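Local coordinates for protein putative NADPH:quinone reductase (Bacillus thuringiensis, PDB 3GMS) that probably reduces quinones with NADPH as the hydride donor, although its physiological function has not been established, at residues L149-G154 with N227-S232; I157-A162 with N179-E184; N169-A174 with M206-G211. All coordinates share one frame; numbering follows the deposited sequence.

Interaction 1 (L149-G154 with N227-S232); sequences LVNACG and NELAFS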
ATOM      1  N   LEU A 149      -6.190 -13.233  10.694  1.00 22.83           N
ATOM      2  CA  LEU A 149      -6.631 -12.008  11.388  1.00 23.38           C
ATOM      3  C   LEU A 149      -5.938 -10.801  10.746  1.00 24.11           C
ATOM      4  O   LEU A 149      -4.713 -10.834  10.515  1.00 23.84           O
ATOM      5  CB  LEU A 149      -6.215 -12.032  12.845  1.00 22.99           C
ATOM      6  CG  LEU A 149      -6.599 -13.297  13.660  1.00 23.65           C
ATOM      7  CD1 LEU A 149      -6.154 -13.165  15.100  1.00 23.65           C
ATOM      8  CD2 LEU A 149      -8.127 -13.539  13.595  1.00 25.59           C
ATOM      9  N   VAL A 150      -6.705  -9.735  10.497  1.00 23.79           N
ATOM     10  CA  VAL A 150      -6.132  -8.469   9.994  1.00 22.96           C
ATOM     11  C   VAL A 150      -6.750  -7.324  10.790  1.00 23.11           C
ATOM     12  O   VAL A 150      -7.975  -7.127  10.742  1.00 24.82           O
ATOM     13  CB  VAL A 150      -6.427  -8.275   8.502  1.00 23.50           C
ATOM     14  CG1 VAL A 150      -5.811  -6.913   8.013  1.00 23.46           C
ATOM     15  CG2 VAL A 150      -5.839  -9.444   7.664  1.00 19.98           C
ATOM     16  N   ASN A 151      -5.936  -6.586  11.523  1.00 22.28           N
ATOM     17  CA  ASN A 151      -6.455  -5.403  12.193  1.00 22.72           C
ATOM     18  C   ASN A 151      -6.361  -4.128  11.345  1.00 23.97           C
ATOM     19  O   ASN A 151      -5.818  -4.142  10.224  1.00 23.30           O
ATOM     20  CB  ASN A 151      -5.866  -5.239  13.614  1.00 23.40           C
ATOM     21  CG  ASN A 151      -4.358  -4.924  13.621  1.00 23.23           C
ATOM     22  OD1 ASN A 151      -3.808  -4.587  12.611  1.00 25.75           O
ATOM     23  ND2 ASN A 151      -3.716  -5.035  14.777  1.00 25.00           N
ATOM     24  N   ALA A 152      -6.863  -3.016  11.885  1.00 24.86           N
ATOM     25  CA  ALA A 152      -7.082  -1.790  11.082  1.00 25.15           C
ATOM     26  C   ALA A 152      -7.708  -2.133   9.715  1.00 24.97           C
ATOM     27  O   ALA A 152      -7.324  -1.585   8.674  1.00 24.02           O
ATOM     28  CB  ALA A 152      -5.742  -0.995  10.925  1.00 24.81           C
ATOM     29  N   CYS A 153      -8.684  -3.045   9.729  1.00 24.82           N
ATOM     30  CA  CYS A 153      -9.126  -3.677   8.508  1.00 25.57           C
ATOM     31  C   CYS A 153     -10.054  -2.776   7.703  1.00 25.29           C
ATOM     32  O   CYS A 153     -10.371  -3.083   6.565  1.00 25.89           O
ATOM     33  CB  CYS A 153      -9.755  -5.039   8.780  1.00 25.32           C
ATOM     34  SG  CYS A 153      -9.645  -6.247   7.412  1.00 27.68           S
ATOM     35  N   GLY A 154     -10.466  -1.659   8.282  1.00 25.93           N
ATOM     36  CA  GLY A 154     -11.251  -0.673   7.515  1.00 27.96           C
ATOM     37  C   GLY A 154     -10.398   0.126   6.522  1.00 29.11           C
ATOM     38  O   GLY A 154     -10.917   0.907   5.738  1.00 31.86           O
ATOM     39  N   ASN A 227      -0.253  -6.893  20.318  1.00 28.03           N
ATOM     40  CA  ASN A 227       0.052  -7.978  21.271  1.00 28.41           C
ATOM     41  C   ASN A 227      -1.161  -8.869  21.430  1.00 28.14           C
ATOM     42  O   ASN A 227      -1.057 -10.090  21.386  1.00 27.72           O
ATOM     43  CB  ASN A 227       0.449  -7.410  22.644  1.00 28.28           C
ATOM     44  CG  ASN A 227       1.811  -6.763  22.628  1.00 30.37           C
ATOM     45  OD1 ASN A 227       2.681  -7.154  21.839  1.00 30.51           O
ATOM     46  ND2 ASN A 227       2.011  -5.771  23.478  1.00 28.69           N
ATOM     47  N   GLU A 228      -2.326  -8.242  21.566  1.00 28.16           N
ATOM     48  CA  GLU A 228      -3.544  -9.031  21.661  1.00 28.56           C
ATOM     49  C   GLU A 228      -3.808  -9.806  20.366  1.00 27.11           C
ATOM     50  O   GLU A 228      -4.240 -10.950  20.409  1.00 28.31           O
ATOM     51  CB  GLU A 228      -4.740  -8.170  22.059  1.00 28.85           C
ATOM     52  CG  GLU A 228      -6.013  -9.018  22.206  1.00 32.20           C
ATOM     53  CD  GLU A 228      -7.068  -8.341  23.035  1.00 35.81           C
ATOM     54  OE1 GLU A 228      -8.168  -8.915  23.159  1.00 35.54           O
ATOM     55  OE2 GLU A 228      -6.789  -7.232  23.549  1.00 36.53           O
ATOM     56  N   LEU A 229      -3.483  -9.218  19.203  1.00 26.80           N
ATOM     57  CA  LEU A 229      -3.646  -9.945  17.946  1.00 25.02           C
ATOM     58  C   LEU A 229      -2.739 -11.190  17.854  1.00 25.37           C
ATOM     59  O   LEU A 229      -3.163 -12.257  17.373  1.00 24.83           O
ATOM     60  CB  LEU A 229      -3.409  -9.029  16.734  1.00 24.81           C
ATOM     61  CG  LEU A 229      -4.034  -9.464  15.393  1.00 24.47           C
ATOM     62  CD1 LEU A 229      -5.582  -9.249  15.376  1.00 23.75           C
ATOM     63  CD2 LEU A 229      -3.375  -8.669  14.246  1.00 24.71           C
ATOM     64  N   ALA A 230      -1.490 -11.049  18.294  1.00 25.53           N
ATOM     65  CA  ALA A 230      -0.536 -12.164  18.287  1.00 25.25           C
ATOM     66  C   ALA A 230      -1.026 -13.266  19.235  1.00 25.52           C
ATOM     67  O   ALA A 230      -0.981 -14.433  18.926  1.00 24.37           O
ATOM     68  CB  ALA A 230       0.838 -11.681  18.729  1.00 25.60           C
ATOM     69  N   PHE A 231      -1.497 -12.857  20.397  1.00 26.25           N
ATOM     70  CA  PHE A 231      -2.004 -13.851  21.351  1.00 27.27           C
ATOM     71  C   PHE A 231      -3.273 -14.567  20.918  1.00 27.46           C
ATOM     72  O   PHE A 231      -3.675 -15.576  21.543  1.00 28.54           O
ATOM     73  CB  PHE A 231      -2.172 -13.200  22.717  1.00 27.37           C
ATOM     74  CG  PHE A 231      -0.907 -13.199  23.536  1.00 31.57           C
ATOM     75  CD1 PHE A 231       0.104 -12.276  23.273  1.00 36.19           C
ATOM     76  CD2 PHE A 231      -0.732 -14.121  24.577  1.00 36.64           C
ATOM     77  CE1 PHE A 231       1.291 -12.249  24.038  1.00 38.90           C
ATOM     78  CE2 PHE A 231       0.449 -14.122  25.351  1.00 38.82           C
ATOM     79  CZ  PHE A 231       1.469 -13.187  25.078  1.00 39.52           C
ATOM     80  N   SER A 232      -3.934 -14.083  19.867  1.00 26.11           N
ATOM     81  CA  SER A 232      -5.105 -14.785  19.346  1.00 24.81           C
ATOM     82  C   SER A 232      -4.743 -15.844  18.316  1.00 24.38           C
ATOM     83  O   SER A 232      -5.609 -16.460  17.701  1.00 26.05           O
ATOM     84  CB  SER A 232      -6.144 -13.804  18.786  1.00 24.26           C
ATOM     85  OG  SER A 232      -6.458 -12.798  19.727  1.00 24.72           O
TER

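Interaction 2 (I157-A162 with N179-E184); sequences IGHLFA and NKHTEE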
ATOM      1  N   ILE A 157      -6.050  -1.438   2.423  1.00 21.56           N
ATOM      2  CA  ILE A 157      -5.461  -2.783   2.333  1.00 21.40           C
ATOM      3  C   ILE A 157      -6.396  -3.833   2.977  1.00 21.51           C
ATOM      4  O   ILE A 157      -6.513  -4.943   2.464  1.00 21.70           O
ATOM      5  CB  ILE A 157      -4.003  -2.879   2.850  1.00 20.81           C
ATOM      6  CG1 ILE A 157      -3.370  -4.183   2.285  1.00 19.69           C
ATOM      7  CG2 ILE A 157      -3.925  -2.817   4.366  1.00 21.07           C
ATOM      8  CD1 ILE A 157      -1.871  -4.394   2.630  1.00 21.87           C
ATOM      9  N   GLY A 158      -7.082  -3.434   4.035  1.00 22.20           N
ATOM     10  CA  GLY A 158      -8.099  -4.296   4.674  1.00 23.83           C
ATOM     11  C   GLY A 158      -9.164  -4.786   3.703  1.00 24.08           C
ATOM     12  O   GLY A 158      -9.556  -5.946   3.721  1.00 24.85           O
ATOM     13  N   HIS A 159      -9.663  -3.881   2.865  1.00 23.32           N
ATOM     14  CA  HIS A 159     -10.651  -4.228   1.853  1.00 23.75           C
ATOM     15  C   HIS A 159     -10.075  -5.187   0.838  1.00 23.32           C
ATOM     16  O   HIS A 159     -10.783  -5.999   0.277  1.00 24.36           O
ATOM     17  CB  HIS A 159     -11.076  -2.972   1.100  1.00 24.66           C
ATOM     18  CG  HIS A 159     -12.010  -2.107   1.865  1.00 25.54           C
ATOM     19  ND1 HIS A 159     -11.712  -1.595   3.105  1.00 31.58           N
ATOM     20  CD2 HIS A 159     -13.224  -1.608   1.534  1.00 33.00           C
ATOM     21  CE1 HIS A 159     -12.725  -0.867   3.538  1.00 33.67           C
ATOM     22  NE2 HIS A 159     -13.657  -0.862   2.605  1.00 35.74           N
ATOM     23  N   LEU A 160      -8.771  -5.107   0.603  1.00 22.37           N
ATOM     24  CA  LEU A 160      -8.144  -6.048  -0.310  1.00 22.38           C
ATOM     25  C   LEU A 160      -7.985  -7.449   0.305  1.00 22.30           C
ATOM     26  O   LEU A 160      -8.194  -8.467  -0.379  1.00 22.06           O
ATOM     27  CB  LEU A 160      -6.800  -5.508  -0.840  1.00 21.34           C
ATOM     28  CG  LEU A 160      -6.903  -4.133  -1.519  1.00 22.59           C
ATOM     29  CD1 LEU A 160      -5.556  -3.695  -2.037  1.00 23.63           C
ATOM     30  CD2 LEU A 160      -7.920  -4.114  -2.637  1.00 24.12           C
ATOM     31  N   PHE A 161      -7.603  -7.505   1.572  1.00 23.25           N
ATOM     32  CA  PHE A 161      -7.499  -8.802   2.246  1.00 23.66           C
ATOM     33  C   PHE A 161      -8.855  -9.544   2.206  1.00 23.75           C
ATOM     34  O   PHE A 161      -8.909 -10.759   2.003  1.00 24.20           O
ATOM     35  CB  PHE A 161      -7.009  -8.614   3.682  1.00 23.72           C
ATOM     36  CG  PHE A 161      -5.514  -8.377   3.795  1.00 23.27           C
ATOM     37  CD1 PHE A 161      -4.597  -9.353   3.390  1.00 22.53           C
ATOM     38  CD2 PHE A 161      -5.033  -7.197   4.335  1.00 25.71           C
ATOM     39  CE1 PHE A 161      -3.204  -9.121   3.503  1.00 22.86           C
ATOM     40  CE2 PHE A 161      -3.644  -6.973   4.459  1.00 24.31           C
ATOM     41  CZ  PHE A 161      -2.725  -7.960   4.041  1.00 21.51           C
ATOM     42  N   ALA A 162      -9.946  -8.787   2.357  1.00 24.54           N
ATOM     43  CA  ALA A 162     -11.304  -9.375   2.302  1.00 24.87           C
ATOM     44  C   ALA A 162     -11.534 -10.030   0.958  1.00 25.23           C
ATOM     45  O   ALA A 162     -11.992 -11.172   0.868  1.00 25.05           O
ATOM     46  CB  ALA A 162     -12.369  -8.328   2.594  1.00 25.01           C
ATOM     47  N   ASN A 179     -17.570   0.426  13.405  1.00 38.50           N
ATOM     48  CA  ASN A 179     -18.421  -0.296  12.469  1.00 38.89           C
ATOM     49  C   ASN A 179     -18.523   0.360  11.092  1.00 38.15           C
ATOM     50  O   ASN A 179     -19.311  -0.078  10.263  1.00 38.18           O
ATOM     51  CB  ASN A 179     -19.820  -0.535  13.077  1.00 39.53           C
ATOM     52  CG  ASN A 179     -20.556   0.767  13.370  1.00 41.41           C
ATOM     53  OD1 ASN A 179     -19.999   1.866  13.192  1.00 41.72           O
ATOM     54  ND2 ASN A 179     -21.814   0.653  13.832  1.00 44.61           N
ATOM     55  N   LYS A 180     -17.696   1.376  10.848  1.00 38.33           N
ATOM     56  CA  LYS A 180     -17.772   2.189   9.616  1.00 38.16           C
ATOM     57  C   LYS A 180     -17.581   1.418   8.319  1.00 37.43           C
ATOM     58  O   LYS A 180     -18.179   1.771   7.293  1.00 37.01           O
ATOM     59  CB  LYS A 180     -16.797   3.356   9.668  1.00 38.91           C
ATOM     60  CG  LYS A 180     -17.434   4.611  10.187  1.00 41.59           C
ATOM     61  CD  LYS A 180     -16.538   5.301  11.159  1.00 45.44           C
ATOM     62  CE  LYS A 180     -17.372   6.236  12.024  1.00 46.90           C
ATOM     63  NZ  LYS A 180     -16.501   6.979  12.949  1.00 49.18           N
ATOM     64  N   HIS A 181     -16.780   0.359   8.360  1.00 35.65           N
ATOM     65  CA  HIS A 181     -16.526  -0.432   7.161  1.00 34.59           C
ATOM     66  C   HIS A 181     -17.130  -1.837   7.174  1.00 33.69           C
ATOM     67  O   HIS A 181     -16.905  -2.616   6.258  1.00 32.86           O
ATOM     68  CB  HIS A 181     -15.009  -0.478   6.868  1.00 35.09           C
ATOM     69  CG  HIS A 181     -14.381   0.879   6.731  1.00 35.37           C
ATOM     70  ND1 HIS A 181     -13.956   1.620   7.815  1.00 36.68           N
ATOM     71  CD2 HIS A 181     -14.099   1.622   5.635  1.00 37.86           C
ATOM     72  CE1 HIS A 181     -13.433   2.756   7.392  1.00 37.37           C
ATOM     73  NE2 HIS A 181     -13.504   2.780   6.072  1.00 34.48           N
ATOM     74  N   THR A 182     -17.897  -2.159   8.214  1.00 33.88           N
ATOM     75  CA  THR A 182     -18.370  -3.523   8.433  1.00 33.73           C
ATOM     76  C   THR A 182     -19.133  -4.070   7.241  1.00 34.19           C
ATOM     77  O   THR A 182     -18.797  -5.154   6.737  1.00 33.86           O
ATOM     78  CB  THR A 182     -19.183  -3.655   9.770  1.00 33.44           C
ATOM     79  OG1 THR A 182     -18.332  -3.315  10.860  1.00 34.49           O
ATOM     80  CG2 THR A 182     -19.678  -5.077   9.982  1.00 34.29           C
ATOM     81  N   GLU A 183     -20.128  -3.310   6.761  1.00 34.21           N
ATOM     82  CA  GLU A 183     -20.944  -3.767   5.640  1.00 34.44           C
ATOM     83  C   GLU A 183     -20.096  -4.013   4.403  1.00 33.60           C
ATOM     84  O   GLU A 183     -20.227  -5.061   3.768  1.00 32.74           O
ATOM     85  CB  GLU A 183     -22.105  -2.797   5.330  1.00 35.56           C
ATOM     86  CG  GLU A 183     -22.891  -3.149   4.029  1.00 38.91           C
ATOM     87  CD  GLU A 183     -23.743  -4.428   4.151  1.00 45.00           C
ATOM     88  OE1 GLU A 183     -23.962  -4.893   5.290  1.00 48.01           O
ATOM     89  OE2 GLU A 183     -24.212  -4.960   3.111  1.00 46.20           O
ATOM     90  N   GLU A 184     -19.204  -3.063   4.094  1.00 33.09           N
ATOM     91  CA  GLU A 184     -18.357  -3.180   2.919  1.00 32.66           C
ATOM     92  C   GLU A 184     -17.454  -4.420   3.052  1.00 30.93           C
ATOM     93  O   GLU A 184     -17.393  -5.232   2.129  1.00 29.40           O
ATOM     94  CB  GLU A 184     -17.536  -1.910   2.697  1.00 34.90           C
ATOM     95  CG  GLU A 184     -18.384  -0.608   2.564  1.00 38.02           C
ATOM     96  CD  GLU A 184     -18.534   0.190   3.878  1.00 44.34           C
ATOM     97  OE1 GLU A 184     -19.167  -0.298   4.888  1.00 44.30           O
ATOM     98  OE2 GLU A 184     -18.046   1.356   3.870  1.00 47.23           O
TER

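Interaction 3 (N169-A174 with M206-G211); sequences NFRLIA and MELTNG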
ATOM      1  N   ASN A 169      -9.263 -18.579  -1.124  1.00 31.03           N
ATOM      2  CA  ASN A 169     -10.017 -19.559  -0.309  1.00 31.57           C
ATOM      3  C   ASN A 169      -9.494 -19.726   1.108  1.00 31.46           C
ATOM      4  O   ASN A 169      -9.195 -20.837   1.544  1.00 32.69           O
ATOM      5  CB  ASN A 169     -10.062 -20.921  -1.020  1.00 33.01           C
ATOM      6  CG  ASN A 169     -10.591 -20.820  -2.426  1.00 36.12           C
ATOM      7  OD1 ASN A 169     -11.749 -20.453  -2.639  1.00 41.58           O
ATOM      8  ND2 ASN A 169      -9.755 -21.157  -3.398  1.00 41.84           N
ATOM      9  N   PHE A 170      -9.383 -18.625   1.844  1.00 29.79           N
ATOM     10  CA  PHE A 170      -9.050 -18.691   3.248  1.00 28.34           C
ATOM     11  C   PHE A 170     -10.083 -17.873   3.962  1.00 27.80           C
ATOM     12  O   PHE A 170     -10.901 -17.215   3.317  1.00 27.89           O
ATOM     13  CB  PHE A 170      -7.611 -18.234   3.563  1.00 27.84           C
ATOM     14  CG  PHE A 170      -7.328 -16.774   3.243  1.00 26.26           C
ATOM     15  CD1 PHE A 170      -7.676 -15.764   4.130  1.00 26.15           C
ATOM     16  CD2 PHE A 170      -6.643 -16.445   2.082  1.00 25.86           C
ATOM     17  CE1 PHE A 170      -7.396 -14.429   3.874  1.00 25.91           C
ATOM     18  CE2 PHE A 170      -6.359 -15.131   1.780  1.00 25.66           C
ATOM     19  CZ  PHE A 170      -6.717 -14.097   2.674  1.00 23.25           C
ATOM     20  N   ARG A 171     -10.078 -17.957   5.287  1.00 27.48           N
ATOM     21  CA  ARG A 171     -11.105 -17.363   6.101  1.00 27.02           C
ATOM     22  C   ARG A 171     -10.525 -16.105   6.735  1.00 27.05           C
ATOM     23  O   ARG A 171      -9.545 -16.181   7.483  1.00 26.73           O
ATOM     24  CB  ARG A 171     -11.567 -18.394   7.161  1.00 27.87           C
ATOM     25  CG  ARG A 171     -12.713 -17.923   8.022  1.00 30.88           C
ATOM     26  CD  ARG A 171     -13.209 -19.017   9.008  1.00 33.22           C
ATOM     27  NE  ARG A 171     -14.319 -18.499   9.814  1.00 37.13           N
ATOM     28  CZ  ARG A 171     -14.509 -18.778  11.102  1.00 39.55           C
ATOM     29  NH1 ARG A 171     -13.646 -19.573  11.734  1.00 38.28           N
ATOM     30  NH2 ARG A 171     -15.549 -18.249  11.764  1.00 39.23           N
ATOM     31  N   LEU A 172     -11.102 -14.940   6.413  1.00 25.91           N
ATOM     32  CA  LEU A 172     -10.660 -13.702   7.034  1.00 25.58           C
ATOM     33  C   LEU A 172     -11.513 -13.276   8.199  1.00 25.48           C
ATOM     34  O   LEU A 172     -12.730 -13.108   8.083  1.00 25.64           O
ATOM     35  CB  LEU A 172     -10.597 -12.540   6.012  1.00 25.53           C
ATOM     36  CG  LEU A 172     -10.350 -11.163   6.646  1.00 25.17           C
ATOM     37  CD1 LEU A 172      -8.876 -10.994   7.060  1.00 23.27           C
ATOM     38  CD2 LEU A 172     -10.743 -10.037   5.694  1.00 27.81           C
ATOM     39  N   ILE A 173     -10.861 -13.084   9.328  1.00 25.30           N
ATOM     40  CA  ILE A 173     -11.466 -12.374  10.415  1.00 25.72           C
ATOM     41  C   ILE A 173     -10.935 -10.940  10.460  1.00 26.01           C
ATOM     42  O   ILE A 173      -9.790 -10.660  10.874  1.00 25.88           O
ATOM     43  CB  ILE A 173     -11.295 -13.142  11.786  1.00 25.46           C
ATOM     44  CG1 ILE A 173     -11.913 -14.550  11.707  1.00 25.64           C
ATOM     45  CG2 ILE A 173     -11.866 -12.260  12.950  1.00 25.83           C
ATOM     46  CD1 ILE A 173     -11.462 -15.524  12.829  1.00 26.40           C
ATOM     47  N   ALA A 174     -11.783 -10.007  10.008  1.00 26.88           N
ATOM     48  CA  ALA A 174     -11.469  -8.577  10.050  1.00 27.29           C
ATOM     49  C   ALA A 174     -11.606  -8.027  11.447  1.00 28.21           C
ATOM     50  O   ALA A 174     -12.627  -8.272  12.120  1.00 29.16           O
ATOM     51  CB  ALA A 174     -12.411  -7.788   9.104  1.00 26.72           C
ATOM     52  N   MET A 206     -11.309 -16.625  19.842  1.00 30.08           N
ATOM     53  CA  MET A 206     -11.389 -17.931  20.529  1.00 31.18           C
ATOM     54  C   MET A 206     -12.753 -18.607  20.240  1.00 31.73           C
ATOM     55  O   MET A 206     -12.802 -19.774  19.848  1.00 31.89           O
ATOM     56  CB  MET A 206     -11.019 -17.809  22.030  1.00 30.82           C
ATOM     57  CG  MET A 206      -9.483 -17.568  22.284  1.00 29.69           C
ATOM     58  SD  MET A 206      -8.416 -18.893  21.693  1.00 23.90           S
ATOM     59  CE  MET A 206      -8.819 -20.034  23.032  1.00 27.83           C
ATOM     60  N   GLU A 207     -13.843 -17.845  20.315  1.00 32.83           N
ATOM     61  CA  GLU A 207     -15.158 -18.402  19.923  1.00 33.31           C
ATOM     62  C   GLU A 207     -15.187 -18.807  18.452  1.00 32.72           C
ATOM     63  O   GLU A 207     -15.625 -19.910  18.106  1.00 30.79           O
ATOM     64  CB  GLU A 207     -16.303 -17.446  20.306  1.00 34.07           C
ATOM     65  CG  GLU A 207     -17.697 -17.975  19.910  1.00 40.50           C
ATOM     66  CD  GLU A 207     -18.826 -17.307  20.695  1.00 47.75           C
ATOM     67  OE1 GLU A 207     -18.524 -16.380  21.485  1.00 52.01           O
ATOM     68  OE2 GLU A 207     -20.010 -17.707  20.532  1.00 50.47           O
ATOM     69  N   LEU A 208     -14.646 -17.944  17.571  1.00 31.61           N
ATOM     70  CA  LEU A 208     -14.752 -18.186  16.147  1.00 30.88           C
ATOM     71  C   LEU A 208     -13.907 -19.343  15.699  1.00 30.43           C
ATOM     72  O   LEU A 208     -14.184 -19.948  14.647  1.00 30.16           O
ATOM     73  CB  LEU A 208     -14.369 -16.925  15.346  1.00 31.00           C
ATOM     74  CG  LEU A 208     -15.303 -15.733  15.516  1.00 31.73           C
ATOM     75  CD1 LEU A 208     -14.603 -14.439  15.039  1.00 32.76           C
ATOM     76  CD2 LEU A 208     -16.679 -15.969  14.820  1.00 34.10           C
ATOM     77  N   THR A 209     -12.858 -19.642  16.477  1.00 29.88           N
ATOM     78  CA  THR A 209     -11.944 -20.727  16.129  1.00 29.48           C
ATOM     79  C   THR A 209     -12.084 -21.961  17.034  1.00 30.39           C
ATOM     80  O   THR A 209     -11.222 -22.846  17.002  1.00 30.25           O
ATOM     81  CB  THR A 209     -10.450 -20.273  16.118  1.00 28.48           C
ATOM     82  OG1 THR A 209     -10.088 -19.728  17.398  1.00 27.92           O
ATOM     83  CG2 THR A 209     -10.256 -19.217  15.054  1.00 27.74           C
ATOM     84  N   ASN A 210     -13.165 -22.017  17.818  1.00 31.12           N
ATOM     85  CA  ASN A 210     -13.402 -23.196  18.680  1.00 32.31           C
ATOM     86  C   ASN A 210     -12.216 -23.461  19.633  1.00 31.92           C
ATOM     87  O   ASN A 210     -11.798 -24.625  19.836  1.00 31.95           O
ATOM     88  CB  ASN A 210     -13.660 -24.452  17.825  1.00 32.94           C
ATOM     89  CG  ASN A 210     -14.890 -24.318  16.934  1.00 36.97           C
ATOM     90  OD1 ASN A 210     -15.954 -23.912  17.388  1.00 40.66           O
ATOM     91  ND2 ASN A 210     -14.736 -24.654  15.650  1.00 41.17           N
ATOM     92  N   GLY A 211     -11.683 -22.385  20.188  1.00 30.82           N
ATOM     93  CA  GLY A 211     -10.602 -22.461  21.148  1.00 31.04           C
ATOM     94  C   GLY A 211      -9.219 -22.778  20.616  1.00 30.49           C
ATOM     95  O   GLY A 211      -8.299 -22.976  21.396  1.00 30.68           O
TER

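Interaction 1 (L149-G154 with N227-S232)
The forked end of Leu229 straddles two alternate residues of the other segment, placing one methyl on Leu149 and the other on Asn151. With CG anti to the backbone N (chi1 -158°), Leu229 reaches away from its helix. CD1 then lies 3.8 Å from Leu149 CB, and CD2 stands 3.7 Å from Asn151 ND2. A branched aliphatic side chain suits this place because it has a separate methyl for each partner.

Leu149 has CG anti to its carbonyl carbon and an extended second torsion (chi2 -178°), which carries CD1 on toward the end of the helix, 3.7 Å from Ser232 CB. The serine meets the leucine with its methylene. Its hydroxyl turns back one helical turn to donate to Glu228 O (OG to O 3.0 Å), so a small polar residue is accommodated in a buried place.

Leu229 CD2 lies over the face of the Asn151 amide, whose polar atoms are held by other partners: ND2 by Asp219 OD1 and OD1 by Ser220 N. These two bonds fix which way the amide is turned.

Val150, between them, points to the other face of the sheet. Leu149 lies near the end of strand 147-150, which runs between strands 171-176 and 214-219 of the Rossmann-type sheet, and helix 223-231 lies over this face beside helix 201-208, whose Val205 and Leu201 touch Leu149 and Leu229.

Interaction 2 (I157-A162 with N179-E184)
His159 and His181 make the main contact, an aromatic pair set almost at right angles: their planes are 87° apart and their centroids 5.5 Å. The closest approach is between ring carbons, His159 CE1 to His181 CD2 at 3.5 Å, with CD2 lying beyond the edge of the His159 ring and near its plane. Both side chains have CG anti to the carbonyl carbon (chi1 -76° in His159, -56° in His181). In His159 this lets the flat ring reach across from a helix whose own backbone stays well back.

Van der Waals contact adds a second, looser touch. Glu184 CB sits 4.0 Å from His159 NE2, so the glutamate meets the ring with its methylene. Its chain then bends at chi2, and the nearer carboxylate oxygen, OE2, remains 5.1 Å from His159 NE2. That is too far for a salt bridge, though the carboxylate could still favour a positive charge on the imidazole.

No hydrogen bond crosses between the segments, but bonds within the surroundings steady both partners. His159 ND1 donates to Ser155 O, one turn earlier, and this fixes the rotation of the ring. On the other side, residues 179-182 form a type I turn closed by Thr182 N to Asn179 O (3.2 Å), which places His181 in the turn that leads into helix 182-188. Histidine suits position 159 because a flat ring can meet its neighbour through an edge while its nitrogen still bonds to Ser155 O in a buried place.

The contact joins helix 156-168 to the start of helix 182-188, the helices that come before and after strand 171-176 in the chain and pack side by side on one face of the Rossmann-type sheet. Leu185 and Leu188 of the second helix continue the packing against His159, and Met299 touches that ring from a loop.

Interaction 3 (N169-A174 with M206-G211)
This is a mixed contact, one hydrogen bond beside a small apolar patch, in which Arg171 and Ile173 meet Leu208 and Thr209 where helix 201-208 ends against strand 171-176, the neighbour of edge strand 192-195. Arg171 runs out extended, CG anti to the backbone N (chi1 -176°) and the chain straight through to NE, so that its guanidinium arrives at the last turn. There NH1 donates to Leu208 O at 3.0 Å. The N-H points almost directly at the oxygen (171°), which lies in the guanidinium plane, yet the donor stands well above the plane of the carbonyl.

A carbonyl in the last turn of a helix has lost the next turn that would have bonded it, and a long cation is well suited to take it up, probably with some help from the helix dipole. The helix itself closes with a Schellman motif: Gly211 N reaches back to Met206 O (2.9 Å) and Asn210 N to Glu207 O (3.3 Å). Asn210 takes the positive phi that this ending requires, a conformation asparagine tolerates well, and Gly211, also at positive phi, follows. In the Rossmann-type fold, helix 201-208 belongs to the connection that carries the chain from strand 192-195 at one edge across to strand 214-219.

The apolar half lies alongside. Ile173 CD1 touches Leu208 CD1 at 4.0 Å, and CG2 adds to the same methyl, so the beta-branched side chain offers two carbons to one partner. Leu208 also borders the guanidinium, with CD2 4.0 Å from Arg171 NH2. Thr209 CG2 approaches Ile173 CD1 loosely, at 4.5 Å, roughly at right angles to the direction of Leu208 CD1, while the threonine hydroxyl bonds with Val205 O and Gly213 N.

How the interactions relate
From the N terminus, interaction 1 opens at 149-154, the end of strand 147-150 and the loop after it; its loop closes only at 227-232 and encloses the other two. Helix 156-168 follows and opens interaction 2 at 157-162. Before that closes at 179-184, strand 171-176 has begun interaction 3, which ends at 206-211, so interactions 2 and 3 cross along the chain. In space, neighbouring strands 147-150 and 171-176 join interactions 1 and 3 on one face, where helices 201-208 and 223-231 lie. Interaction 2 ties helices 156-168 and 182-188 on the other face, reached by Val150 packing on Phe161 and Leu172 on Ala162.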